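Local coordinates for endoglucanase (PDB 6WQV), which hydrolyses beta-glucan chains such as cellulose as a broad-specificity endoglucanase of glycoside hydrolase family 5, and probably also attacks xylan, at residues I297-L308 with Y345-K354. Residues are numbered along the deposited sequence; the frame is centred on the assembly and turned at random. Where two conformers were deposited one is given.
Sequences INGRVLWGENYL and YPELLEAMMK
Arg300 sets its guanidinium end-on over the ring of Tyr345, NH2 centred 3.2 Å above the ring plane and CZ 4.5 Å from the centroid. The two planes stand 80° apart, so this cation-pi contact is made through one nitrogen and not by flat stacking. A bend at chi3 folds the arginine toward Tyr345, the N-cap residue of helix 346-353, while CD2 of Leu348 covers one guanidinium face and NH1 donates to the carbonyl of Ala291. Packing is tightest mid-interface, where the helices run nearly parallel, their axes 7.7 Å apart at an angle of 18°. Leu348, with CG opposite the backbone N (chi1 174°), pushes CD1 to 3.5 Å from Arg300 O, beside the bare backbone of Gly304. One turn on, the methyl CB of Ala351 packs 4.0 Å from Val301 CG1, also touches Val301 O, and comes unusually close to CG of Glu305 (3.2 Å), a strained contact. Toward the C-terminal end of helix 346-353, CG of Leu308 lies 3.6 Å from Met352 O, and its CD2 meets one conformer of the Met352 side chain; Leu348 reaches Trp320 of strand 318-322. The outer side is looser and polar. There a water donates to both Asn298 OD1 and Glu347 OE1, linking helices that share no direct hydrogen bond, and Glu305 OE2 stays 4.3 Å from Lys354 NZ, too far for a salt bridge. Helix 297-313 connects the seventh and eighth barrel strands, and helix 346-353 follows the eighth after a short hairpin; their side-by-side packing is that of neighbouring outer helices in a (beta/alpha)8 TIM barrel.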
loop_
_atom_site.group_PDB
_atom_site.type_symbol
_atom_site.label_atom_id
_atom_site.label_comp_id
_atom_site.label_asym_id
_atom_site.label_seq_id
_atom_site.Cartn_x
_atom_site.Cartn_y
_atom_site.Cartn_z
ATOM N N ILE A 297 -12.488 -2.069 -22.450
ATOM C CA ILE A 297 -11.396 -3.020 -22.264
ATOM C C ILE A 297 -10.228 -2.709 -23.200
ATOM O O ILE A 297 -9.064 -2.867 -22.814
ATOM C CB ILE A 297 -11.869 -4.481 -22.363
ATOM C CG1 ILE A 297 -10.770 -5.433 -21.868
ATOM C CG2 ILE A 297 -12.218 -4.821 -23.796
ATOM C CD1 ILE A 297 -10.365 -5.240 -20.402
ATOM N N ASN A 298 -10.497 -2.247 -24.424
ATOM C CA ASN A 298 -9.382 -1.976 -25.333
ATOM C C ASN A 298 -8.502 -0.853 -24.793
ATOM O O ASN A 298 -7.268 -0.938 -24.846
ATOM C CB ASN A 298 -9.879 -1.670 -26.747
ATOM C CG ASN A 298 -10.454 -2.895 -27.440
ATOM O OD1 ASN A 298 -10.153 -4.035 -27.078
ATOM N ND2 ASN A 298 -11.284 -2.663 -28.448
ATOM N N GLY A 299 -9.119 0.192 -24.241
ATOM C CA GLY A 299 -8.344 1.274 -23.652
ATOM C C GLY A 299 -7.579 0.850 -22.416
ATOM O O GLY A 299 -6.424 1.243 -22.226
ATOM N N ARG A 300 -8.198 0.048 -21.553
ATOM C CA ARG A 300 -7.478 -0.398 -20.369
ATOM C C ARG A 300 -6.341 -1.346 -20.726
ATOM O O ARG A 300 -5.302 -1.338 -20.050
ATOM C CB ARG A 300 -8.424 -1.040 -19.354
ATOM C CG ARG A 300 -9.386 -0.048 -18.708
ATOM C CD ARG A 300 -9.774 -0.469 -17.297
ATOM N NE ARG A 300 -10.611 -1.665 -17.306
ATOM C CZ ARG A 300 -10.856 -2.418 -16.236
ATOM N NH1 ARG A 300 -10.336 -2.114 -15.059
ATOM N NH2 ARG A 300 -11.631 -3.484 -16.367
ATOM N N VAL A 301 -6.513 -2.169 -21.766
ATOM C CA VAL A 301 -5.432 -3.050 -22.215
ATOM C C VAL A 301 -4.253 -2.232 -22.723
ATOM O O VAL A 301 -3.096 -2.502 -22.383
ATOM C CB VAL A 301 -5.950 -4.045 -23.269
ATOM C CG1 VAL A 301 -4.795 -4.747 -23.983
ATOM C CG2 VAL A 301 -6.870 -5.079 -22.622
ATOM N N LEU A 302 -4.523 -1.213 -23.537
ATOM C CA LEU A 302 -3.446 -0.374 -24.048
ATOM C C LEU A 302 -2.765 0.376 -22.913
ATOM O O LEU A 302 -1.530 0.442 -22.842
ATOM C CB LEU A 302 -4.013 0.599 -25.078
ATOM C CG LEU A 302 -3.031 1.557 -25.745
ATOM C CD1 LEU A 302 -2.030 0.775 -26.569
ATOM C CD2 LEU A 302 -3.758 2.577 -26.601
ATOM N N TRP A 303 -3.562 0.957 -22.013
ATOM C CA TRP A 303 -3.016 1.627 -20.837
ATOM C C TRP A 303 -2.175 0.668 -20.004
ATOM O O TRP A 303 -1.049 0.996 -19.608
ATOM C CB TRP A 303 -4.175 2.209 -20.015
ATOM C CG TRP A 303 -3.802 2.624 -18.636
ATOM C CD1 TRP A 303 -3.315 3.838 -18.243
ATOM C CD2 TRP A 303 -3.881 1.822 -17.455
ATOM N NE1 TRP A 303 -3.085 3.838 -16.883
ATOM C CE2 TRP A 303 -3.427 2.611 -16.379
ATOM C CE3 TRP A 303 -4.296 0.511 -17.206
ATOM C CZ2 TRP A 303 -3.373 2.127 -15.070
ATOM C CZ3 TRP A 303 -4.237 0.030 -15.907
ATOM C CH2 TRP A 303 -3.771 0.834 -14.861
ATOM N N GLY A 304 -2.692 -0.533 -19.747
ATOM C CA GLY A 304 -2.006 -1.448 -18.851
ATOM C C GLY A 304 -0.703 -1.975 -19.414
ATOM O O GLY A 304 0.294 -2.089 -18.686
ATOM N N GLU A 305 -0.687 -2.328 -20.703
ATOM C CA GLU A 305 0.560 -2.762 -21.319
ATOM C C GLU A 305 1.626 -1.683 -21.183
ATOM O O GLU A 305 2.776 -1.967 -20.829
ATOM C CB GLU A 305 0.356 -3.058 -22.806
ATOM C CG GLU A 305 -0.627 -4.151 -23.153
ATOM C CD GLU A 305 -0.769 -4.331 -24.659
ATOM O OE1 GLU A 305 -0.763 -3.315 -25.390
ATOM O OE2 GLU A 305 -0.879 -5.490 -25.109
ATOM N N ASN A 306 1.255 -0.434 -21.453
ATOM C CA ASN A 306 2.242 0.639 -21.448
ATOM C C ASN A 306 2.644 1.026 -20.031
ATOM O O ASN A 306 3.814 1.343 -19.788
ATOM C CB ASN A 306 1.706 1.831 -22.230
ATOM C CG ASN A 306 1.843 1.638 -23.712
ATOM O OD1 ASN A 306 2.932 1.794 -24.264
ATOM N ND2 ASN A 306 0.748 1.263 -24.371
ATOM N N TYR A 307 1.701 1.015 -19.085
ATOM C CA TYR A 307 2.046 1.330 -17.698
ATOM C C TYR A 307 3.151 0.402 -17.195
ATOM O O TYR A 307 4.195 0.859 -16.710
ATOM C CB TYR A 307 0.790 1.249 -16.818
ATOM C CG TYR A 307 0.915 1.931 -15.458
ATOM C CD1 TYR A 307 1.795 1.446 -14.509
ATOM C CD2 TYR A 307 0.153 3.045 -15.140
ATOM C CE1 TYR A 307 1.920 2.055 -13.284
ATOM C CE2 TYR A 307 0.272 3.662 -13.914
ATOM C CZ TYR A 307 1.159 3.162 -12.993
ATOM O OH TYR A 307 1.292 3.751 -11.761
ATOM N N LEU A 308 2.959 -0.913 -17.335
ATOM C CA LEU A 308 3.943 -1.859 -16.825
ATOM C C LEU A 308 5.242 -1.800 -17.619
ATOM O O LEU A 308 6.332 -1.930 -17.039
ATOM C CB LEU A 308 3.371 -3.273 -16.823
ATOM C CG LEU A 308 2.526 -3.679 -15.622
ATOM C CD1 LEU A 308 3.354 -3.714 -14.334
ATOM C CD2 LEU A 308 1.330 -2.773 -15.429
ATOM N N TYR A 345 -11.128 -9.849 -16.155
ATOM C CA TYR A 345 -10.608 -9.103 -17.298
ATOM C C TYR A 345 -9.327 -9.775 -17.777
ATOM O O TYR A 345 -8.218 -9.257 -17.588
ATOM C CB TYR A 345 -10.388 -7.644 -16.909
ATOM C CG TYR A 345 -11.621 -7.013 -16.281
ATOM C CD1 TYR A 345 -12.764 -6.781 -17.034
ATOM C CD2 TYR A 345 -11.636 -6.655 -14.941
ATOM C CE1 TYR A 345 -13.891 -6.203 -16.469
ATOM C CE2 TYR A 345 -12.759 -6.075 -14.367
ATOM C CZ TYR A 345 -13.882 -5.861 -15.134
ATOM O OH TYR A 345 -14.997 -5.287 -14.564
ATOM N N PRO A 346 -9.450 -10.944 -18.406
ATOM C CA PRO A 346 -8.241 -11.694 -18.792
ATOM C C PRO A 346 -7.320 -10.953 -19.751
ATOM O O PRO A 346 -6.099 -11.131 -19.664
ATOM C CB PRO A 346 -8.804 -12.986 -19.404
ATOM C CG PRO A 346 -10.240 -12.637 -19.787
ATOM C CD PRO A 346 -10.693 -11.668 -18.723
ATOM N N GLU A 347 -7.856 -10.146 -20.672
ATOM C CA GLU A 347 -6.997 -9.426 -21.611
ATOM C C GLU A 347 -6.167 -8.373 -20.886
ATOM O O GLU A 347 -5.023 -8.105 -21.271
ATOM C CB GLU A 347 -7.841 -8.775 -22.700
ATOM C CG GLU A 347 -8.515 -9.746 -23.656
ATOM C CD GLU A 347 -9.118 -9.047 -24.859
ATOM O OE1 GLU A 347 -8.760 -7.874 -25.114
ATOM O OE2 GLU A 347 -9.955 -9.665 -25.550
ATOM N N LEU A 348 -6.737 -7.770 -19.847
ATOM C CA LEU A 348 -6.001 -6.792 -19.058
ATOM C C LEU A 348 -4.926 -7.465 -18.217
ATOM O O LEU A 348 -3.790 -6.973 -18.147
ATOM C CB LEU A 348 -6.981 -6.020 -18.182
ATOM C CG LEU A 348 -6.393 -5.040 -17.166
ATOM C CD1 LEU A 348 -5.545 -3.988 -17.837
ATOM C CD2 LEU A 348 -7.529 -4.394 -16.375
ATOM N N LEU A 349 -5.256 -8.589 -17.574
ATOM C CA LEU A 349 -4.242 -9.359 -16.856
ATOM C C LEU A 349 -3.081 -9.714 -17.782
ATOM O O LEU A 349 -1.912 -9.502 -17.445
ATOM C CB LEU A 349 -4.862 -10.621 -16.249
ATOM C CG LEU A 349 -3.930 -11.490 -15.404
ATOM C CD1 LEU A 349 -3.556 -10.760 -14.121
ATOM C CD2 LEU A 349 -4.563 -12.838 -15.087
ATOM N N GLU A 350 -3.386 -10.247 -18.967
ATOM C CA GLU A 350 -2.339 -10.609 -19.919
ATOM C C GLU A 350 -1.486 -9.399 -20.289
ATOM O O GLU A 350 -0.264 -9.508 -20.434
ATOM C CB GLU A 350 -2.994 -11.216 -21.163
ATOM C CG GLU A 350 -2.076 -11.535 -22.322
ATOM C CD GLU A 350 -2.837 -12.042 -23.548
ATOM O OE1 GLU A 350 -3.698 -11.307 -24.085
ATOM O OE2 GLU A 350 -2.579 -13.188 -23.965
ATOM N N ALA A 351 -2.120 -8.237 -20.452
ATOM C CA ALA A 351 -1.382 -7.035 -20.811
ATOM C C ALA A 351 -0.363 -6.664 -19.739
ATOM O O ALA A 351 0.756 -6.248 -20.057
ATOM C CB ALA A 351 -2.364 -5.887 -21.039
ATOM N N MET A 352 -0.726 -6.815 -18.471
ATOM C CA MET A 352 0.184 -6.437 -17.397
ATOM C C MET A 352 1.230 -7.500 -17.110
ATOM O O MET A 352 2.254 -7.189 -16.492
ATOM C CB MET A 352 -0.626 -6.104 -16.149
ATOM C CG MET A 352 -1.509 -4.899 -16.382
ATOM S SD MET A 352 -2.358 -4.349 -14.912
ATOM C CE MET A 352 -3.343 -5.811 -14.577
ATOM N N MET A 353 1.016 -8.734 -17.565
ATOM C CA MET A 353 1.929 -9.829 -17.281
ATOM C C MET A 353 2.959 -10.084 -18.373
ATOM O O MET A 353 3.856 -10.910 -18.169
ATOM C CB MET A 353 1.132 -11.114 -17.049
ATOM C CG MET A 353 0.321 -11.098 -15.779
ATOM S SD MET A 353 1.390 -11.002 -14.332
ATOM C CE MET A 353 0.190 -10.676 -13.052
ATOM N N LYS A 354 2.870 -9.418 -19.514
ATOM C CA LYS A 354 3.806 -9.718 -20.593
ATOM C C LYS A 354 5.190 -9.141 -20.277
ATOM O O LYS A 354 5.373 -8.331 -19.363
ATOM C CB LYS A 354 3.273 -9.262 -21.954
ATOM C CG LYS A 354 2.932 -7.800 -22.087
ATOM C CD LYS A 354 2.349 -7.498 -23.470
ATOM C CE LYS A 354 3.360 -7.756 -24.587
ATOM N NZ LYS A 354 2.932 -7.200 -25.904
ATOM O OXT LYS A 354 6.176 -9.510 -20.911
HETATM O O HOH W 1 -10.946 -6.599 -26.657
#